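Local coordinates for pancreatic lipase related protein 2 (Equus caballus, PDB 1W52) that probably hydrolyses galactolipids and triacylglycerols, releasing fatty acids, as a secreted lipase of the alpha/beta hydrolase superfamily with a C-terminal PLAT domain, at residues A[342-347]-A[420-425]; A[64-69]-A[139-144]. One frame throughout, in Å; residues are numbered along the deposited sequence.

Contact 1: A[342-347]-A[420-425]; sequences YRVSIT and SRITVQ
Within the C-terminal PLAT/LH2 domain, residues 342-347 and 420-425 run side by side in nearly opposite directions, their end-to-end vectors 163° apart. The amides of 342-347 supply the three hydrogen bonds across the pair. Ser-345 N to Thr-423 O, at 2.7 Å, is nearly straight and meets the carbonyl in its plane, whereas Arg-343 N to Gln-425 O, at 3.0 Å, is bent to 132° with the donor above the carbonyl plane. Thr-347 N reaches Arg-421 O at 3.1 Å. Through its other edge 342-347 bonds to Leu-387, Val-389 and Tyr-385, which places it between two segments of the same chain, residues 385-389 and 420-425, in the beta-sandwich expected of a PLAT domain.

Side chains divide by face. On the face carrying Ile-346, Ile-422, Val-344 and Val-424, all buried, the two isoleucines lie alongside each other, pointing the same way, with their CG1 atoms 3.5 Å apart; Val-344 CG2 meets Val-424 CG2 at 4.2 Å, and Phe-435 touches both Ile-422 and Val-424. On the other face Arg-343 and Gln-425 run side by side, CB to CB 4.0 Å. There the arginine chain bends at chi3 (-63°), and its NE forms a salt bridge with Asp-388.

Contact 2: A[64-69]-A[139-144]; sequences SNFQSS and TELSYN
Phe-66 and Tyr-143 bring their rings together where the loop 64-69 passes the turn that follows helix 116-141. The evidence for close packing lies in this aromatic pair: both residues are buried, and their ring centroids are 5.4 Å apart with planes at 44°. In this oblique arrangement the far end of the phenylalanine meets the CD1-CE1 side of the tyrosine, the rings approaching each other at Phe-66 CZ and Tyr-143 CD1 (3.4 Å). CG of Phe-66 stands opposite the backbone N (chi1 174°), which sends the ring across to the other segment. Leu-141 adds CD1 at the edge of the phenylalanine ring, 4.0 Å from CE1.

On its solvent side the contact thins out. Exposed Ser-68 offers its CB to Leu-141 CD1 at 4.3 Å and its carbonyl O to Tyr-143 CD1 at 3.8 Å, and no hydrogen bond joins the two segments anywhere. The chain leaves the helix at Ser-142 and brings Tyr-143 round to Phe-66.

The tyrosine hydroxyl has its partners beyond the contact: it hydrogen-bonds with Thr-72 OG1, Arg-70 O and Asn-147 O, which ties down the far end of the ring. With an alanine in place of Phe-66, the ring edge that meets Leu-141 and Tyr-143 is gone, which would probably open a gap beside both and leave the loop without that apolar hold on the helix end.

Around this pair, Phe-66 also rests on Leu-41 of strand 38-43 and on Leu-137 of helix 116-141, which Tyr-143 touches too. The loop thus bridges the helix C-terminus and the central sheet just before it enters strand 72-76, while the turn at 142-144 leads on to strand 148-153.

Overall arrangement
Contact 1 and contact 2 belong to different domains: 64-69 with 139-144 is in the lipase domain, 342-347 with 420-425 in the PLAT/LH2 domain. Their centres are 54 Å apart, on opposite sides of the chain's centre, and their nearest atoms remain about 34 Å apart, so neither touches the other. Contact 2 closes along the sequence before contact 1 opens. It is linked to the catalytic region through the chain, since strand 148-153 follows it and leads to Ser-154, the predicted nucleophile, which also lines a detergent pocket. The side chain of Tyr-143 lies about 12 Å from a bound calcium ion. Contact 1 is remote from the annotated sites.

Contact 1: A[342-347]-A[420-425]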
loop_
_atom_site.group_PDB
_atom_site.type_symbol
_atom_site.label_atom_id
_atom_site.label_comp_id
_atom_site.label_asym_id
_atom_site.label_seq_id
_atom_site.Cartn_x
_atom_site.Cartn_y
_atom_site.Cartn_z
ATOM N N TYR A 342 -18.592 -1.681 -3.239
ATOM C CA TYR A 342 -19.880 -1.841 -3.878
ATOM C C TYR A 342 -20.580 -0.507 -3.858
ATOM O O TYR A 342 -20.365 0.265 -2.948
ATOM C CB TYR A 342 -20.653 -2.885 -3.105
ATOM C CG TYR A 342 -20.003 -4.263 -3.158
ATOM C CD1 TYR A 342 -19.160 -4.665 -2.158
ATOM C CD2 TYR A 342 -20.249 -5.170 -4.221
ATOM C CE1 TYR A 342 -18.556 -5.936 -2.174
ATOM C CE2 TYR A 342 -19.644 -6.451 -4.250
ATOM C CZ TYR A 342 -18.794 -6.832 -3.208
ATOM O OH TYR A 342 -18.151 -8.073 -3.149
ATOM N N ARG A 343 -21.363 -0.184 -4.878
ATOM C CA ARG A 343 -22.299 0.961 -4.766
ATOM C C ARG A 343 -23.723 0.518 -4.380
ATOM O O ARG A 343 -24.185 -0.552 -4.812
ATOM C CB ARG A 343 -22.398 1.730 -6.052
ATOM C CG ARG A 343 -23.352 2.852 -5.929
ATOM C CD ARG A 343 -23.256 3.810 -7.070
ATOM N NE ARG A 343 -21.950 4.442 -7.117
ATOM C CZ ARG A 343 -21.565 5.335 -8.018
ATOM N NH1 ARG A 343 -22.372 5.735 -9.001
ATOM N NH2 ARG A 343 -20.351 5.847 -7.934
ATOM N N VAL A 344 -24.403 1.343 -3.573
ATOM C CA VAL A 344 -25.748 1.023 -3.053
ATOM C C VAL A 344 -26.688 2.217 -3.153
ATOM O O VAL A 344 -26.567 3.196 -2.412
ATOM C CB VAL A 344 -25.739 0.513 -1.612
ATOM C CG1 VAL A 344 -27.092 0.572 -1.081
ATOM C CG2 VAL A 344 -25.248 -0.940 -1.527
ATOM N N SER A 345 -27.626 2.108 -4.091
ATOM C CA SER A 345 -28.694 3.082 -4.246
ATOM C C SER A 345 -29.938 2.596 -3.545
ATOM O O SER A 345 -30.166 1.378 -3.437
ATOM C CB SER A 345 -29.022 3.330 -5.716
ATOM O OG SER A 345 -27.839 3.369 -6.503
ATOM N N ILE A 346 -30.711 3.577 -3.061
ATOM C CA ILE A 346 -32.047 3.378 -2.501
ATOM C C ILE A 346 -32.905 4.610 -2.859
ATOM O O ILE A 346 -32.587 5.724 -2.464
ATOM C CB ILE A 346 -31.972 3.085 -0.965
ATOM C CG1 ILE A 346 -31.632 1.591 -0.749
ATOM C CG2 ILE A 346 -33.277 3.431 -0.289
ATOM C CD1 ILE A 346 -31.424 1.084 0.695
ATOM N N THR A 347 -33.936 4.379 -3.678
ATOM C CA THR A 347 -34.991 5.351 -3.981
ATOM C C THR A 347 -36.178 5.068 -3.074
ATOM O O THR A 347 -36.591 3.910 -2.916
ATOM C CB THR A 347 -35.444 5.241 -5.465
ATOM O OG1 THR A 347 -34.531 5.934 -6.321
ATOM C CG2 THR A 347 -36.775 5.966 -5.700
ATOM N N SER A 420 -38.921 1.461 -2.995
ATOM C CA SER A 420 -39.251 1.089 -4.374
ATOM C C SER A 420 -38.151 0.209 -4.973
ATOM O O SER A 420 -38.410 -0.932 -5.411
ATOM C CB SER A 420 -39.450 2.364 -5.225
ATOM O OG SER A 420 -39.688 2.075 -6.592
ATOM N N ARG A 421 -36.923 0.747 -4.967
ATOM C CA ARG A 421 -35.764 0.055 -5.524
ATOM C C ARG A 421 -34.458 0.318 -4.737
ATOM O O ARG A 421 -34.296 1.350 -4.081
ATOM C CB ARG A 421 -35.640 0.363 -7.037
ATOM C CG ARG A 421 -36.883 -0.104 -7.855
ATOM C CD ARG A 421 -36.860 0.151 -9.362
ATOM N NE ARG A 421 -38.215 0.117 -9.927
ATOM C CZ ARG A 421 -38.511 0.040 -11.224
ATOM N NH1 ARG A 421 -37.555 -0.016 -12.144
ATOM N NH2 ARG A 421 -39.783 0.019 -11.606
ATOM N N ILE A 422 -33.578 -0.688 -4.787
ATOM C CA ILE A 422 -32.238 -0.687 -4.185
ATOM C C ILE A 422 -31.192 -1.162 -5.223
ATOM O O ILE A 422 -30.755 -2.324 -5.199
ATOM C CB ILE A 422 -32.174 -1.640 -2.940
ATOM C CG1 ILE A 422 -33.222 -1.267 -1.891
ATOM C CG2 ILE A 422 -30.762 -1.653 -2.308
ATOM C CD1 ILE A 422 -33.209 -2.187 -0.670
ATOM N N THR A 423 -30.797 -0.278 -6.138
ATOM C CA THR A 423 -29.690 -0.570 -7.058
ATOM C C THR A 423 -28.432 -0.979 -6.255
ATOM O O THR A 423 -27.848 -0.144 -5.568
ATOM C CB THR A 423 -29.384 0.684 -7.947
ATOM O OG1 THR A 423 -30.526 1.050 -8.733
ATOM C CG2 THR A 423 -28.312 0.396 -8.957
ATOM N N VAL A 424 -28.042 -2.254 -6.306
ATOM C CA VAL A 424 -26.714 -2.666 -5.812
ATOM C C VAL A 424 -25.678 -2.451 -6.953
ATOM O O VAL A 424 -26.060 -2.014 -8.054
ATOM C CB VAL A 424 -26.737 -4.136 -5.267
ATOM C CG1 VAL A 424 -25.538 -4.981 -5.751
ATOM C CG2 VAL A 424 -26.785 -4.120 -3.790
ATOM N N GLN A 425 -24.386 -2.706 -6.690
ATOM C CA GLN A 425 -23.353 -2.747 -7.751
ATOM C C GLN A 425 -21.948 -3.170 -7.278
ATOM O O GLN A 425 -21.561 -2.876 -6.159
ATOM C CB GLN A 425 -23.237 -1.382 -8.431
ATOM C CG GLN A 425 -22.374 -1.405 -9.655
ATOM C CD GLN A 425 -22.463 -0.133 -10.431
ATOM O OE1 GLN A 425 -21.789 0.014 -11.439
ATOM N NE2 GLN A 425 -23.297 0.800 -9.972
#

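Contact 2: A[64-69]-A[139-144]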
loop_
_atom_site.group_PDB
_atom_site.type_symbol
_atom_site.label_atom_id
_atom_site.label_comp_id
_atom_site.label_asym_id
_atom_site.label_seq_id
_atom_site.Cartn_x
_atom_site.Cartn_y
_atom_site.Cartn_z
ATOM N N SER A 64 24.934 -20.936 -5.057
ATOM C CA SER A 64 23.607 -20.774 -4.413
ATOM C C SER A 64 22.420 -21.043 -5.340
ATOM O O SER A 64 22.547 -21.024 -6.582
ATOM C CB SER A 64 23.452 -19.355 -3.870
ATOM O OG SER A 64 23.509 -18.404 -4.924
ATOM N N ASN A 65 21.256 -21.216 -4.721
ATOM C CA ASN A 65 20.040 -21.600 -5.431
ATOM C C ASN A 65 19.482 -20.511 -6.330
ATOM O O ASN A 65 18.511 -20.726 -7.064
ATOM C CB ASN A 65 18.968 -22.039 -4.447
ATOM C CG ASN A 65 19.371 -23.257 -3.672
ATOM O OD1 ASN A 65 20.496 -23.366 -3.219
ATOM N ND2 ASN A 65 18.457 -24.189 -3.516
ATOM N N PHE A 66 20.093 -19.340 -6.279
ATOM C CA PHE A 66 19.690 -18.274 -7.163
ATOM C C PHE A 66 19.504 -18.849 -8.559
ATOM O O PHE A 66 20.349 -19.589 -9.003
ATOM C CB PHE A 66 20.755 -17.184 -7.169
ATOM C CG PHE A 66 20.510 -16.081 -8.172
ATOM C CD1 PHE A 66 21.101 -16.113 -9.412
ATOM C CD2 PHE A 66 19.716 -15.013 -7.862
ATOM C CE1 PHE A 66 20.881 -15.109 -10.309
ATOM C CE2 PHE A 66 19.511 -14.000 -8.773
ATOM C CZ PHE A 66 20.088 -14.047 -9.987
ATOM N N GLN A 67 18.409 -18.488 -9.231
ATOM C CA GLN A 67 18.051 -18.990 -10.561
ATOM C C GLN A 67 18.010 -17.849 -11.573
ATOM O O GLN A 67 17.069 -17.065 -11.594
ATOM C CB GLN A 67 16.708 -19.759 -10.546
ATOM C CG GLN A 67 15.661 -19.340 -9.495
ATOM C CD GLN A 67 14.838 -20.516 -8.879
ATOM O OE1 GLN A 67 15.403 -21.543 -8.525
ATOM N NE2 GLN A 67 13.513 -20.337 -8.731
ATOM N N SER A 68 19.027 -17.770 -12.429
ATOM C CA SER A 68 19.107 -16.685 -13.416
ATOM C C SER A 68 17.932 -16.676 -14.390
ATOM O O SER A 68 17.702 -15.699 -15.092
ATOM C CB SER A 68 20.422 -16.757 -14.192
ATOM O OG SER A 68 20.324 -17.754 -15.197
ATOM N N SER A 69 17.211 -17.784 -14.422
ATOM C CA SER A 69 15.997 -17.918 -15.226
ATOM C C SER A 69 14.802 -17.038 -14.760
ATOM O O SER A 69 13.990 -16.603 -15.580
ATOM C CB SER A 69 15.574 -19.389 -15.257
ATOM O OG SER A 69 14.339 -19.549 -15.945
ATOM N N THR A 139 26.941 -8.823 -15.116
ATOM C CA THR A 139 28.252 -9.197 -15.680
ATOM C C THR A 139 28.489 -10.692 -15.510
ATOM O O THR A 139 28.916 -11.358 -16.436
ATOM C CB THR A 139 29.468 -8.431 -15.085
ATOM O OG1 THR A 139 29.644 -8.796 -13.714
ATOM C CG2 THR A 139 29.291 -6.913 -15.115
ATOM N N GLU A 140 28.218 -11.236 -14.342
ATOM C CA GLU A 140 28.531 -12.635 -14.165
ATOM C C GLU A 140 27.549 -13.579 -14.865
ATOM O O GLU A 140 27.999 -14.404 -15.630
ATOM C CB GLU A 140 28.707 -12.973 -12.695
ATOM C CG GLU A 140 29.831 -12.179 -12.035
ATOM C CD GLU A 140 31.229 -12.664 -12.400
ATOM O OE1 GLU A 140 31.497 -13.902 -12.369
ATOM O OE2 GLU A 140 32.064 -11.782 -12.699
ATOM N N LEU A 141 26.239 -13.483 -14.641
ATOM C CA LEU A 141 25.321 -14.458 -15.242
ATOM C C LEU A 141 24.405 -13.887 -16.294
ATOM O O LEU A 141 23.349 -14.443 -16.533
ATOM C CB LEU A 141 24.445 -15.140 -14.200
ATOM C CG LEU A 141 24.874 -15.271 -12.736
ATOM C CD1 LEU A 141 24.172 -16.515 -12.118
ATOM C CD2 LEU A 141 26.424 -15.317 -12.493
ATOM N N SER A 142 24.816 -12.803 -16.941
ATOM C CA SER A 142 23.973 -12.076 -17.923
ATOM C C SER A 142 22.532 -11.809 -17.466
ATOM O O SER A 142 21.618 -11.644 -18.302
ATOM C CB SER A 142 23.961 -12.802 -19.262
ATOM O OG SER A 142 25.277 -12.941 -19.747
ATOM N N TYR A 143 22.347 -11.741 -16.141
ATOM C CA TYR A 143 21.053 -11.468 -15.544
ATOM C C TYR A 143 20.598 -10.061 -15.901
ATOM O O TYR A 143 21.126 -9.059 -15.441
ATOM C CB TYR A 143 21.080 -11.677 -14.036
ATOM C CG TYR A 143 19.702 -11.726 -13.432
ATOM C CD1 TYR A 143 19.142 -12.923 -12.999
ATOM C CD2 TYR A 143 18.955 -10.575 -13.300
ATOM C CE1 TYR A 143 17.872 -12.947 -12.430
ATOM C CE2 TYR A 143 17.697 -10.599 -12.760
ATOM C CZ TYR A 143 17.158 -11.768 -12.320
ATOM O OH TYR A 143 15.894 -11.724 -11.793
ATOM N N ASN A 144 19.609 -10.010 -16.759
ATOM C CA ASN A 144 19.005 -8.764 -17.153
ATOM C C ASN A 144 18.472 -7.964 -15.920
ATOM O O ASN A 144 17.629 -8.449 -15.155
ATOM C CB ASN A 144 17.901 -9.127 -18.153
ATOM C CG ASN A 144 17.180 -7.939 -18.702
ATOM O OD1 ASN A 144 17.705 -6.818 -18.717
ATOM N ND2 ASN A 144 15.949 -8.175 -19.171
#